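Local coordinates for DNA double-strand break repair nuclease NurA (Sulfolobus solfataricus, PDB 2YGK), which takes part in DNA double-strand break repair as a manganese-dependent nuclease that probably works with HerA to resect the 5' strand at DNA ends, at residues G60-P65 with M314-I319; G75-I80 with V86-E91; I108-E113 with L180-L185; L115-A120 with S187-E192; N163-I168 with R172-L177. One frame throughout, in Å; residues are numbered along the deposited sequence.

Contact 1. Residues G60-P65 with M314-I319; sequences GSFGRP and MDREKI
Phe-62 and Arg-316 carry this contact between helix 313-330 and the end of strand 54-65, in the central sheet of the RNase H-like domain. The strand and helix segments lie 10.3 Å apart at their axes. Phe-62 points its CB toward the helix, and the ring lies against the aliphatic part of Arg-316. The two side chains run past each other in opposite directions. CG of Arg-316 sits over the centre of one face, 3.8 Å from the centroid of the Phe-62 ring and 8° off the normal, which makes a CH-pi contact. The arginine chain is extended from CG to NE and runs across the ring toward its root, where Arg-316 NE comes within 3.7 Å of Phe-62 CB. The guanidinium does not lie flat on the ring; the two planes are 82° apart. Ile-319 approaches from another direction, at the ring edge, with its CB 4.1 Å from Phe-62 CZ. The strand turns its other side, at Ser-61, toward Ile-108 and Met-112 of helix 104-123. Phe-311 adds a second ring against Phe-62. Met-1 of the second subunit packs on Asp-315 and Ile-319, so the helix also meets the dimer partner. No hydrogen bond links the two segments. Between them the contact is therefore dispersion and CH-pi, made by the Arg-316 chain with NE as well as CG against Phe-62.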
# COMPACT_ATOMS: atom_id res chain seq x y z
N GLY A 60 15.53 1.72 -3.45
CA GLY A 60 14.34 2.28 -4.09
C GLY A 60 13.74 1.24 -4.98
O GLY A 60 14.47 0.37 -5.47
N SER A 61 12.43 1.33 -5.21
CA SER A 61 11.71 0.34 -5.98
C SER A 61 10.32 0.80 -6.37
O SER A 61 9.79 1.71 -5.77
CB SER A 61 11.49 -0.93 -5.15
OG SER A 61 10.33 -0.73 -4.35
N PHE A 62 9.74 0.15 -7.37
CA PHE A 62 8.37 0.38 -7.72
C PHE A 62 7.93 -0.74 -8.64
O PHE A 62 8.75 -1.41 -9.26
CB PHE A 62 8.18 1.75 -8.38
CG PHE A 62 8.33 1.75 -9.86
CD1 PHE A 62 9.61 1.79 -10.44
CD2 PHE A 62 7.20 1.67 -10.69
CE1 PHE A 62 9.76 1.76 -11.83
CE2 PHE A 62 7.34 1.62 -12.09
CZ PHE A 62 8.63 1.66 -12.66
N GLY A 63 6.62 -0.91 -8.72
CA GLY A 63 6.02 -1.86 -9.64
C GLY A 63 4.67 -1.37 -10.07
O GLY A 63 3.89 -0.94 -9.23
N ARG A 64 4.41 -1.40 -11.37
CA ARG A 64 3.15 -0.93 -11.90
C ARG A 64 2.37 -2.08 -12.56
O ARG A 64 2.87 -2.71 -13.49
CB ARG A 64 3.36 0.22 -12.89
CG ARG A 64 2.06 0.95 -13.16
CD ARG A 64 2.15 2.07 -14.17
NE ARG A 64 0.80 2.46 -14.62
CZ ARG A 64 0.36 2.49 -15.89
NH1 ARG A 64 1.15 2.17 -16.92
NH2 ARG A 64 -0.89 2.86 -16.14
N PRO A 65 1.16 -2.35 -12.06
CA PRO A 65 0.27 -3.38 -12.62
C PRO A 65 -0.05 -3.09 -14.07
O PRO A 65 -0.56 -2.03 -14.38
CB PRO A 65 -1.00 -3.25 -11.78
CG PRO A 65 -0.51 -2.71 -10.46
CD PRO A 65 0.64 -1.82 -10.78
N MSE A 314 8.77 10.76 -12.95
CA MSE A 314 9.39 10.79 -14.27
C MSE A 314 10.15 9.51 -14.58
O MSE A 314 10.02 8.98 -15.68
CB MSE A 314 10.34 12.00 -14.37
CG MSE A 314 11.04 12.16 -15.71
SE MSE A 314 11.73 13.99 -15.92
CE MSE A 314 10.13 14.79 -16.75
N ASP A 315 10.94 9.01 -13.62
CA ASP A 315 11.66 7.74 -13.80
C ASP A 315 10.70 6.63 -14.19
O ASP A 315 10.91 5.90 -15.16
CB ASP A 315 12.38 7.32 -12.50
CG ASP A 315 13.40 8.33 -12.03
OD1 ASP A 315 14.11 8.90 -12.89
OD2 ASP A 315 13.49 8.57 -10.81
N ARG A 316 9.62 6.52 -13.43
CA ARG A 316 8.57 5.55 -13.70
C ARG A 316 8.00 5.67 -15.12
O ARG A 316 7.74 4.67 -15.77
CB ARG A 316 7.43 5.74 -12.72
CG ARG A 316 7.76 5.45 -11.31
CD ARG A 316 6.55 5.66 -10.44
NE ARG A 316 6.80 5.08 -9.13
CZ ARG A 316 7.14 5.75 -8.04
NH1 ARG A 316 7.26 7.08 -8.07
NH2 ARG A 316 7.36 5.07 -6.90
N GLU A 317 7.77 6.91 -15.57
CA GLU A 317 7.26 7.18 -16.90
C GLU A 317 8.21 6.60 -17.94
O GLU A 317 7.79 5.86 -18.82
CB GLU A 317 7.09 8.70 -17.08
CG GLU A 317 6.38 9.17 -18.37
CD GLU A 317 6.24 10.72 -18.45
OE1 GLU A 317 6.68 11.45 -17.50
OE2 GLU A 317 5.69 11.20 -19.49
N LYS A 318 9.50 6.91 -17.82
CA LYS A 318 10.52 6.44 -18.76
C LYS A 318 10.54 4.92 -18.86
O LYS A 318 10.56 4.37 -19.96
CB LYS A 318 11.92 6.91 -18.34
CG LYS A 318 12.16 8.40 -18.44
CD LYS A 318 12.33 8.82 -19.90
CE LYS A 318 12.62 10.32 -20.05
NZ LYS A 318 12.77 10.70 -21.50
N ILE A 319 10.55 4.27 -17.70
CA ILE A 319 10.70 2.81 -17.60
C ILE A 319 9.57 2.14 -18.38
O ILE A 319 9.82 1.32 -19.27
CB ILE A 319 10.72 2.31 -16.10
CG1 ILE A 319 11.86 2.95 -15.27
CG2 ILE A 319 10.82 0.79 -16.02
CD1 ILE A 319 13.25 2.37 -15.45

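Contact 2. Residues G75-I80 with V86-E91; sequences GAESVI and VKTLSE
Ser-78 pairs with both Leu-89 and Ser-90 at a beta bulge in the hairpin of strands 70-82 and 85-98. Three hydrogen bonds to the other strand meet at this serine. Ser-78 N gives to Ser-90 O, and Leu-89 N gives to Ser-78 O at 3.0 Å and 178°. Ser-90 N gives to the side-chain OG of Ser-78, also at 3.0 Å. That OG stands between the backbone N and carbonyl carbon (chi1 63°), and it also bonds Asp-123, which holds Ser-90 OG as well. Beyond the bulge, Ile-80 and Lys-87 form an ordinary antiparallel hydrogen-bonded pair.

Apolar contact is made by Leu-89 CD1, 3.8 Å from Ile-80 CB. CG2 of Ile-80 also lies along the Lys-87 chain, 3.7 Å from its CG.

Among like charges, Glu-77 OE2 is 4.3 Å from Glu-91 OE2, and Asp-308 is also near Glu-77. Glu-77 also presses its carboxylate on the CG2 methyl of Thr-88.

The hairpin lies at one edge of the main sheet, with strand 54-65 on the other side of strand 70-82. Helix 104-123 packs on the Ala-76 and Ser-90 face, and helix 300-309 on the Glu-77, Val-79 and Thr-88 face.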
# COMPACT_ATOMS: atom_id res chain seq x y z
N GLY A 75 16.55 -0.81 -7.09
CA GLY A 75 17.89 -0.31 -7.11
C GLY A 75 18.40 -0.02 -5.70
O GLY A 75 17.67 0.42 -4.84
N ALA A 76 19.68 -0.27 -5.48
CA ALA A 76 20.27 0.07 -4.21
C ALA A 76 21.63 0.70 -4.48
O ALA A 76 22.26 0.44 -5.52
CB ALA A 76 20.37 -1.16 -3.29
N GLU A 77 22.06 1.54 -3.56
CA GLU A 77 23.32 2.21 -3.66
C GLU A 77 24.04 2.24 -2.32
O GLU A 77 23.42 2.46 -1.30
CB GLU A 77 23.06 3.63 -4.12
CG GLU A 77 24.29 4.46 -4.33
CD GLU A 77 23.97 5.78 -4.97
OE1 GLU A 77 23.59 6.71 -4.32
OE2 GLU A 77 24.06 5.94 -6.16
N SER A 78 25.34 1.99 -2.34
CA SER A 78 26.20 2.25 -1.20
C SER A 78 26.89 3.61 -1.43
O SER A 78 27.20 3.99 -2.57
CB SER A 78 27.24 1.12 -0.98
OG SER A 78 28.13 1.03 -2.08
N VAL A 79 27.10 4.31 -0.33
CA VAL A 79 27.66 5.65 -0.34
C VAL A 79 28.68 5.74 0.80
O VAL A 79 28.34 5.46 1.96
CB VAL A 79 26.54 6.70 -0.13
CG1 VAL A 79 27.13 8.01 0.27
CG2 VAL A 79 25.72 6.85 -1.37
N ILE A 80 29.91 6.12 0.46
CA ILE A 80 30.94 6.40 1.46
C ILE A 80 31.02 7.89 1.78
O ILE A 80 31.15 8.72 0.88
CB ILE A 80 32.35 5.86 1.04
CG1 ILE A 80 33.29 5.79 2.26
CG2 ILE A 80 32.98 6.73 -0.07
CD1 ILE A 80 34.28 4.63 2.21
N VAL A 86 31.53 12.97 0.47
CA VAL A 86 30.67 11.82 0.20
C VAL A 86 30.81 11.45 -1.26
O VAL A 86 30.84 12.34 -2.10
CB VAL A 86 29.17 12.10 0.54
CG1 VAL A 86 28.98 12.16 2.02
CG2 VAL A 86 28.72 13.40 -0.03
N LYS A 87 30.95 10.16 -1.55
CA LYS A 87 30.85 9.66 -2.94
C LYS A 87 30.22 8.29 -2.97
O LYS A 87 30.41 7.51 -2.05
CB LYS A 87 32.22 9.61 -3.63
CG LYS A 87 33.03 8.34 -3.37
CD LYS A 87 34.44 8.39 -3.94
CE LYS A 87 35.37 7.41 -3.19
NZ LYS A 87 36.51 6.90 -4.04
N THR A 88 29.50 7.99 -4.06
CA THR A 88 28.90 6.66 -4.28
C THR A 88 29.97 5.61 -4.54
O THR A 88 30.97 5.89 -5.18
CB THR A 88 27.94 6.62 -5.48
OG1 THR A 88 28.58 7.23 -6.58
CG2 THR A 88 26.69 7.38 -5.20
N LEU A 89 29.75 4.42 -4.00
CA LEU A 89 30.67 3.33 -4.11
C LEU A 89 30.16 2.38 -5.15
O LEU A 89 30.74 2.24 -6.19
CB LEU A 89 30.79 2.62 -2.77
CG LEU A 89 31.94 3.01 -1.84
CD1 LEU A 89 31.61 2.45 -0.49
CD2 LEU A 89 33.27 2.49 -2.38
N SER A 90 29.04 1.72 -4.85
CA SER A 90 28.40 0.79 -5.77
C SER A 90 26.96 1.20 -6.05
O SER A 90 26.34 1.88 -5.24
CB SER A 90 28.41 -0.60 -5.17
OG SER A 90 29.72 -0.97 -4.80
N GLU A 91 26.47 0.79 -7.21
CA GLU A 91 25.06 0.83 -7.58
C GLU A 91 24.67 -0.56 -8.09
O GLU A 91 25.42 -1.21 -8.79
CB GLU A 91 24.79 1.85 -8.69
CG GLU A 91 25.15 3.30 -8.36
CD GLU A 91 26.54 3.72 -8.88
OE1 GLU A 91 27.55 3.00 -8.66
OE2 GLU A 91 26.60 4.81 -9.50

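Contact 3. Residues I108-E113 with L180-L185; sequences ISLLME and LLNQFL
The backbones of helices 104-123 and 171-193 run in roughly the same direction here, and come nearest where Glu-113 CA and Asn-182 CA are 7.0 Å apart. This is helix-helix packing beside the central sheet of an RNase H-like nuclease domain. One side chain, the buried Asn-182, does the bridging. It points toward the other helix and lays its amide against one turn of it, between Leu-110 and Glu-113. With chi1 at -62°, CG stands beside the backbone N, and this carries the amide across to the neighbour. Leu-110 and Asn-182 meet at about a right angle. The leucine starts off to one flank, but its CD2 methyl returns to meet the amide. Glu-113 offers its CB, 3.9 Å from Asn-182 ND2. Beyond CB the glutamate chain bends at chi2. Ala-114 and Leu-117 of the same helix also touch Asn-182. Leu-111 and Leu-181 both touch helix 162-166, while Ile-108 packs on strand 70-82. The amide makes no hydrogen bond to the other segment. Both of its polar atoms, OD1 and ND2, stay 3.7 Å from Leu-110 O. The tightest approach is that of a methyl to an amide nitrogen: Leu-110 CD2 lies 3.2 Å from Asn-182 ND2.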
# COMPACT_ATOMS: atom_id res chain seq x y z
N ILE A 108 8.62 -7.31 -4.63
CA ILE A 108 9.46 -6.28 -5.20
C ILE A 108 10.28 -5.67 -4.07
O ILE A 108 11.49 -5.49 -4.21
CB ILE A 108 8.67 -5.17 -5.90
CG1 ILE A 108 8.06 -5.67 -7.21
CG2 ILE A 108 9.58 -3.98 -6.20
CD1 ILE A 108 6.85 -4.84 -7.67
N SER A 109 9.62 -5.35 -2.96
CA SER A 109 10.32 -4.69 -1.89
C SER A 109 11.36 -5.60 -1.24
O SER A 109 12.41 -5.14 -0.86
CB SER A 109 9.36 -4.09 -0.86
OG SER A 109 8.35 -4.99 -0.51
N LEU A 110 11.05 -6.89 -1.10
CA LEU A 110 11.98 -7.84 -0.51
C LEU A 110 13.18 -8.00 -1.43
O LEU A 110 14.31 -8.19 -0.97
CB LEU A 110 11.32 -9.20 -0.28
CG LEU A 110 10.35 -9.20 0.89
CD1 LEU A 110 9.42 -10.41 0.89
CD2 LEU A 110 11.07 -9.11 2.19
N LEU A 111 12.94 -7.97 -2.73
CA LEU A 111 14.02 -7.99 -3.70
C LEU A 111 14.91 -6.75 -3.53
O LEU A 111 16.14 -6.86 -3.53
CB LEU A 111 13.43 -8.08 -5.08
CG LEU A 111 14.35 -8.07 -6.29
CD1 LEU A 111 15.60 -8.91 -6.11
CD2 LEU A 111 13.50 -8.55 -7.49
N MSE A 112 14.29 -5.60 -3.31
CA MSE A 112 15.05 -4.38 -3.05
C MSE A 112 15.88 -4.55 -1.78
O MSE A 112 17.07 -4.26 -1.78
CB MSE A 112 14.10 -3.18 -2.96
CG MSE A 112 14.78 -1.83 -2.66
SE MSE A 112 13.45 -0.52 -1.99
CE MSE A 112 12.83 -1.64 -0.49
N GLU A 113 15.28 -5.04 -0.70
CA GLU A 113 15.99 -5.25 0.55
C GLU A 113 17.21 -6.18 0.35
O GLU A 113 18.31 -5.89 0.80
CB GLU A 113 14.99 -5.70 1.64
CG GLU A 113 14.30 -4.45 2.42
CD GLU A 113 12.71 -4.45 2.51
OE1 GLU A 113 12.09 -5.53 2.30
OE2 GLU A 113 12.11 -3.37 2.80
N LEU A 180 13.50 -15.43 3.58
CA LEU A 180 14.63 -16.21 4.08
C LEU A 180 15.97 -15.59 3.69
O LEU A 180 16.83 -15.37 4.54
CB LEU A 180 14.58 -17.66 3.58
CG LEU A 180 14.13 -18.73 4.58
CD1 LEU A 180 14.31 -20.11 3.96
CD2 LEU A 180 14.89 -18.66 5.90
N LEU A 181 16.12 -15.28 2.40
CA LEU A 181 17.35 -14.65 1.91
C LEU A 181 17.74 -13.42 2.73
O LEU A 181 18.89 -13.26 3.15
CB LEU A 181 17.20 -14.24 0.43
CG LEU A 181 18.48 -13.71 -0.21
CD1 LEU A 181 19.64 -14.70 0.02
CD2 LEU A 181 18.30 -13.40 -1.68
N ASN A 182 16.78 -12.54 2.97
CA ASN A 182 17.06 -11.39 3.81
C ASN A 182 17.54 -11.78 5.23
O ASN A 182 18.51 -11.21 5.73
CB ASN A 182 15.85 -10.50 3.89
CG ASN A 182 15.46 -9.95 2.56
OD1 ASN A 182 16.25 -9.96 1.63
ND2 ASN A 182 14.24 -9.46 2.46
N GLN A 183 16.90 -12.75 5.85
CA GLN A 183 17.29 -13.19 7.20
C GLN A 183 18.72 -13.73 7.21
O GLN A 183 19.49 -13.44 8.12
CB GLN A 183 16.31 -14.23 7.77
CG GLN A 183 14.95 -13.65 8.17
CD GLN A 183 13.96 -14.66 8.76
OE1 GLN A 183 14.15 -15.88 8.70
NE2 GLN A 183 12.89 -14.13 9.35
N PHE A 184 19.08 -14.47 6.17
CA PHE A 184 20.40 -15.03 6.02
C PHE A 184 21.41 -13.93 5.74
O PHE A 184 22.51 -13.93 6.31
CB PHE A 184 20.39 -16.06 4.90
CG PHE A 184 21.76 -16.58 4.52
CD1 PHE A 184 22.42 -17.51 5.31
CD2 PHE A 184 22.36 -16.17 3.33
CE1 PHE A 184 23.67 -18.00 4.94
CE2 PHE A 184 23.61 -16.67 2.95
CZ PHE A 184 24.26 -17.59 3.76
N LEU A 185 21.03 -12.96 4.92
CA LEU A 185 21.86 -11.78 4.66
C LEU A 185 22.11 -10.87 5.88
O LEU A 185 23.23 -10.39 6.09
CB LEU A 185 21.27 -10.98 3.51
CG LEU A 185 21.44 -11.69 2.19
CD1 LEU A 185 20.66 -10.97 1.12
CD2 LEU A 185 22.93 -11.81 1.80

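Contact 4. Residues L115-A120 with S187-E192; sequences LELSLA and SKIIEE
Ile-189 puts its CD1 methyl onto helix 104-123 between Leu-117 and Ala-120. The pairing is buried helix-helix packing, with helices 104-123 and 171-193 side by side in the RNase H-like domain. Ile-189 points toward its neighbour. CG1 stands beside the backbone N (chi1 -66°) and CD1 is extended beyond it (chi2 164°), which brings the tip of the chain forward. The methyl lies 3.7 Å from Ala-120 CB. Ile-189 CD1 is also 3.9 Å from Leu-117 CB, and it meets CD2 of that leucine too. Leu-117 and Ile-189 cross at about a right angle. The small Ala-120 side chain is consistent with the close approach of the methyl to the helix backbone. Leu-121 adds a further contact on Ile-189.

Elsewhere on helix 104-123, Leu-115 and Leu-119 pack on strand 70-82, and Glu-116 makes a salt bridge to Lys-139. On the partner helix Lys-188 NZ makes a salt bridge to Glu-191 OE2, reaching it from above the carboxylate plane at 2.9 Å. No hydrogen bond crosses between the segments. The same isoleucine methyl also meets the backbone, with Ile-189 CD1 3.5 Å from Leu-117 O.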
# COMPACT_ATOMS: atom_id res chain seq x y z
N LEU A 115 19.13 -6.39 -2.23
CA LEU A 115 20.24 -5.70 -2.88
C LEU A 115 20.94 -4.76 -1.90
O LEU A 115 22.18 -4.64 -1.92
CB LEU A 115 19.78 -4.90 -4.10
CG LEU A 115 19.25 -5.71 -5.29
CD1 LEU A 115 18.74 -4.75 -6.37
CD2 LEU A 115 20.29 -6.65 -5.86
N GLU A 116 20.16 -4.10 -1.05
CA GLU A 116 20.72 -3.29 0.02
C GLU A 116 21.64 -4.16 0.86
O GLU A 116 22.83 -3.88 0.97
CB GLU A 116 19.62 -2.71 0.92
CG GLU A 116 18.86 -1.61 0.30
CD GLU A 116 17.63 -1.16 1.08
OE1 GLU A 116 17.73 -0.76 2.23
OE2 GLU A 116 16.54 -1.16 0.52
N LEU A 117 21.09 -5.21 1.44
CA LEU A 117 21.85 -6.03 2.36
C LEU A 117 23.04 -6.64 1.66
O LEU A 117 24.11 -6.72 2.25
CB LEU A 117 21.01 -7.14 2.97
CG LEU A 117 19.75 -6.75 3.78
CD1 LEU A 117 19.00 -8.06 4.00
CD2 LEU A 117 20.05 -5.95 5.13
N SER A 118 22.91 -7.05 0.40
CA SER A 118 24.13 -7.55 -0.24
C SER A 118 25.18 -6.46 -0.50
O SER A 118 26.35 -6.75 -0.54
CB SER A 118 23.83 -8.36 -1.49
OG SER A 118 23.62 -7.51 -2.58
N LEU A 119 24.81 -5.20 -0.66
CA LEU A 119 25.81 -4.13 -0.78
C LEU A 119 26.44 -3.84 0.58
O LEU A 119 27.60 -3.40 0.68
CB LEU A 119 25.20 -2.85 -1.36
CG LEU A 119 24.80 -2.89 -2.84
CD1 LEU A 119 24.11 -1.64 -3.31
CD2 LEU A 119 26.04 -3.08 -3.65
N ALA A 120 25.71 -4.09 1.65
CA ALA A 120 26.31 -3.95 2.98
C ALA A 120 27.46 -4.95 3.12
O ALA A 120 28.48 -4.67 3.76
CB ALA A 120 25.25 -4.16 4.06
N SER A 187 22.04 -11.93 8.82
CA SER A 187 22.86 -12.76 9.71
C SER A 187 24.34 -12.71 9.39
O SER A 187 25.16 -12.77 10.29
CB SER A 187 22.39 -14.21 9.69
OG SER A 187 21.10 -14.28 10.24
N LYS A 188 24.68 -12.62 8.10
CA LYS A 188 26.08 -12.51 7.71
C LYS A 188 26.63 -11.15 8.12
O LYS A 188 27.75 -11.05 8.60
CB LYS A 188 26.24 -12.75 6.20
CG LYS A 188 25.84 -14.18 5.80
CD LYS A 188 26.93 -14.93 5.01
CE LYS A 188 28.18 -15.26 5.86
NZ LYS A 188 28.08 -16.55 6.61
N ILE A 189 25.82 -10.11 7.94
CA ILE A 189 26.22 -8.75 8.26
C ILE A 189 26.54 -8.61 9.76
O ILE A 189 27.57 -8.07 10.12
CB ILE A 189 25.15 -7.77 7.82
CG1 ILE A 189 25.05 -7.77 6.29
CG2 ILE A 189 25.48 -6.37 8.29
CD1 ILE A 189 23.76 -7.10 5.74
N ILE A 190 25.67 -9.15 10.59
CA ILE A 190 25.83 -9.14 12.02
C ILE A 190 27.09 -9.84 12.43
O ILE A 190 27.84 -9.33 13.25
CB ILE A 190 24.68 -9.84 12.75
CG1 ILE A 190 23.35 -9.14 12.46
CG2 ILE A 190 24.91 -9.83 14.26
CD1 ILE A 190 23.35 -7.66 12.82
N GLU A 191 27.36 -10.99 11.86
CA GLU A 191 28.58 -11.70 12.28
C GLU A 191 29.89 -11.08 11.75
O GLU A 191 30.90 -11.18 12.41
CB GLU A 191 28.51 -13.19 11.97
CG GLU A 191 28.55 -13.55 10.51
CD GLU A 191 28.62 -15.05 10.30
OE1 GLU A 191 29.35 -15.73 11.06
OE2 GLU A 191 27.94 -15.54 9.37
N GLU A 192 29.86 -10.43 10.60
CA GLU A 192 31.07 -9.82 10.06
C GLU A 192 31.27 -8.41 10.66
O GLU A 192 32.41 -7.92 10.80
CB GLU A 192 30.98 -9.77 8.51
CG GLU A 192 32.01 -8.85 7.83
CD GLU A 192 32.12 -9.05 6.30
OE1 GLU A 192 31.37 -9.86 5.71
OE2 GLU A 192 33.01 -8.38 5.70

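Contact 5. Residues N163-I168 with R172-L177; sequences NGIISI and RKMRDL
Ile-165 and Ile-168 meet Leu-177 and Met-174 where the chain turns from helix 162-166 into helix 171-193. Leu-177 touches both isoleucines. Its CB lies 3.9 Å from Ile-165 CG2, the side chains crossing at a slant. Its CD1 lies 4.0 Å from Ile-168 CG1, here at about a right angle. Met-174 is a selenomethionine. Its CG is anti to the backbone N (chi1 -175°) and the chain stays extended, which lays it past the Ile-165 carbonyl, Met-174 CG being 3.8 Å from Ile-165 O. Ile-168 CG2 rests near the root of the same chain, 4.4 Å from Met-174 CB. The terminal methyl reaches Ile-166, but its modelled position there is doubtful.

Ser-167, on the outer side of the turn, gives its OG to Asn-163 O at 2.6 Å. Asp-170 OD1 accepts from Arg-172 N at the start of the second helix.

The next shell is apolar. Phe-149 and Ile-157 pack on Leu-177, and Leu-111 of helix 104-123 on Ile-166. Leu-178 and Leu-181 continue the packing along Ile-165. The site is away from the manganese. Between the two segments there is neither a hydrogen bond nor a salt bridge. The corner is thus closed by aliphatic packing, which depends on shape fit and not on directed polar bonds.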
# COMPACT_ATOMS: atom_id res chain seq x y z
N ASN A 163 18.93 -14.35 -9.16
CA ASN A 163 18.42 -14.81 -10.47
C ASN A 163 17.65 -16.12 -10.35
O ASN A 163 16.66 -16.33 -11.05
CB ASN A 163 19.55 -14.94 -11.51
CG ASN A 163 20.01 -13.60 -12.08
OD1 ASN A 163 20.33 -12.66 -11.33
ND2 ASN A 163 20.06 -13.50 -13.41
N GLY A 164 18.12 -17.00 -9.46
CA GLY A 164 17.46 -18.27 -9.19
C GLY A 164 16.13 -18.15 -8.46
O GLY A 164 15.14 -18.76 -8.85
N ILE A 165 16.13 -17.37 -7.37
CA ILE A 165 14.93 -17.19 -6.55
C ILE A 165 13.83 -16.52 -7.37
O ILE A 165 12.66 -16.89 -7.27
CB ILE A 165 15.24 -16.36 -5.28
CG1 ILE A 165 16.09 -17.18 -4.31
CG2 ILE A 165 13.96 -15.92 -4.59
CD1 ILE A 165 16.68 -16.38 -3.17
N ILE A 166 14.21 -15.55 -8.20
CA ILE A 166 13.26 -14.87 -9.09
C ILE A 166 12.61 -15.83 -10.07
O ILE A 166 11.43 -15.70 -10.34
CB ILE A 166 13.92 -13.71 -9.88
CG1 ILE A 166 14.28 -12.54 -8.94
CG2 ILE A 166 12.99 -13.25 -11.01
CD1 ILE A 166 15.08 -11.43 -9.61
N SER A 167 13.39 -16.81 -10.56
CA SER A 167 12.94 -17.79 -11.58
C SER A 167 11.93 -18.85 -11.09
O SER A 167 11.43 -19.62 -11.90
CB SER A 167 14.14 -18.52 -12.18
OG SER A 167 15.10 -17.61 -12.69
N ILE A 168 11.66 -18.90 -9.79
CA ILE A 168 10.67 -19.82 -9.22
C ILE A 168 9.32 -19.70 -9.93
O ILE A 168 8.97 -18.63 -10.44
CB ILE A 168 10.48 -19.62 -7.68
CG1 ILE A 168 11.51 -20.43 -6.89
CG2 ILE A 168 9.09 -20.03 -7.22
CD1 ILE A 168 11.13 -21.90 -6.71
N ARG A 172 3.86 -17.90 -3.49
CA ARG A 172 4.01 -17.91 -2.03
C ARG A 172 5.44 -18.30 -1.67
O ARG A 172 6.05 -17.72 -0.78
CB ARG A 172 3.02 -18.87 -1.35
CG ARG A 172 1.66 -18.26 -1.03
CD ARG A 172 0.82 -19.19 -0.14
NE ARG A 172 0.88 -20.59 -0.57
CZ ARG A 172 0.34 -21.07 -1.69
NH1 ARG A 172 -0.32 -20.28 -2.53
NH2 ARG A 172 0.47 -22.36 -1.97
N LYS A 173 5.95 -19.30 -2.41
CA LYS A 173 7.32 -19.73 -2.27
C LYS A 173 8.33 -18.65 -2.63
O LYS A 173 9.37 -18.59 -2.00
CB LYS A 173 7.59 -20.99 -3.10
CG LYS A 173 7.11 -22.26 -2.40
CD LYS A 173 7.48 -23.51 -3.18
CE LYS A 173 6.97 -24.73 -2.46
NZ LYS A 173 7.33 -25.99 -3.16
N MSE A 174 8.06 -17.81 -3.63
CA MSE A 174 9.00 -16.73 -3.95
C MSE A 174 9.09 -15.66 -2.82
O MSE A 174 10.17 -15.34 -2.32
CB MSE A 174 8.73 -16.06 -5.30
CG MSE A 174 9.84 -15.04 -5.59
SE MSE A 174 9.71 -13.95 -7.15
CE MSE A 174 11.44 -13.19 -7.29
N ARG A 175 7.94 -15.13 -2.41
CA ARG A 175 7.92 -14.22 -1.29
C ARG A 175 8.67 -14.86 -0.14
O ARG A 175 9.51 -14.21 0.46
CB ARG A 175 6.50 -13.87 -0.87
CG ARG A 175 6.39 -13.27 0.54
CD ARG A 175 4.96 -13.23 1.03
NE ARG A 175 4.32 -14.54 0.84
CZ ARG A 175 3.83 -15.31 1.81
NH1 ARG A 175 3.84 -14.92 3.08
NH2 ARG A 175 3.30 -16.49 1.49
N ASP A 176 8.38 -16.12 0.16
CA ASP A 176 8.95 -16.79 1.33
C ASP A 176 10.45 -17.07 1.18
O ASP A 176 11.21 -16.87 2.12
CB ASP A 176 8.18 -18.07 1.69
CG ASP A 176 6.89 -17.77 2.47
OD1 ASP A 176 6.53 -16.58 2.62
OD2 ASP A 176 6.26 -18.73 2.95
N LEU A 177 10.88 -17.49 -0.00
CA LEU A 177 12.31 -17.59 -0.27
C LEU A 177 13.03 -16.26 -0.13
O LEU A 177 14.13 -16.23 0.38
CB LEU A 177 12.58 -18.12 -1.66
CG LEU A 177 12.62 -19.62 -1.83
CD1 LEU A 177 13.07 -19.91 -3.27
CD2 LEU A 177 13.53 -20.31 -0.80

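Overall arrangement
Contacts 2 to 5 are nested in the loop closed by contact 1. Contacts 1 and 2 share the central sheet, where Gly-60 N lies 2.9 Å from Gly-75 O. Both also touch the second subunit. Helix 104-123 packs on this sheet: Met-112 of contact 3 touches Gly-60 and Ser-61, and Leu-119 of contact 4 touches Ala-76 and Ser-90. Contacts 3 and 4 lie along the same helix pair, with centres about 10 Å apart. Contact 5 lies near the start of helix 171-193, about 11 Å from contact 3 between centres. The manganese, bound by Asp-58 and Asp-133, lies about 7 Å from the Glu-113 side chain and about 9 Å from those of Ser-61 and Ala-76.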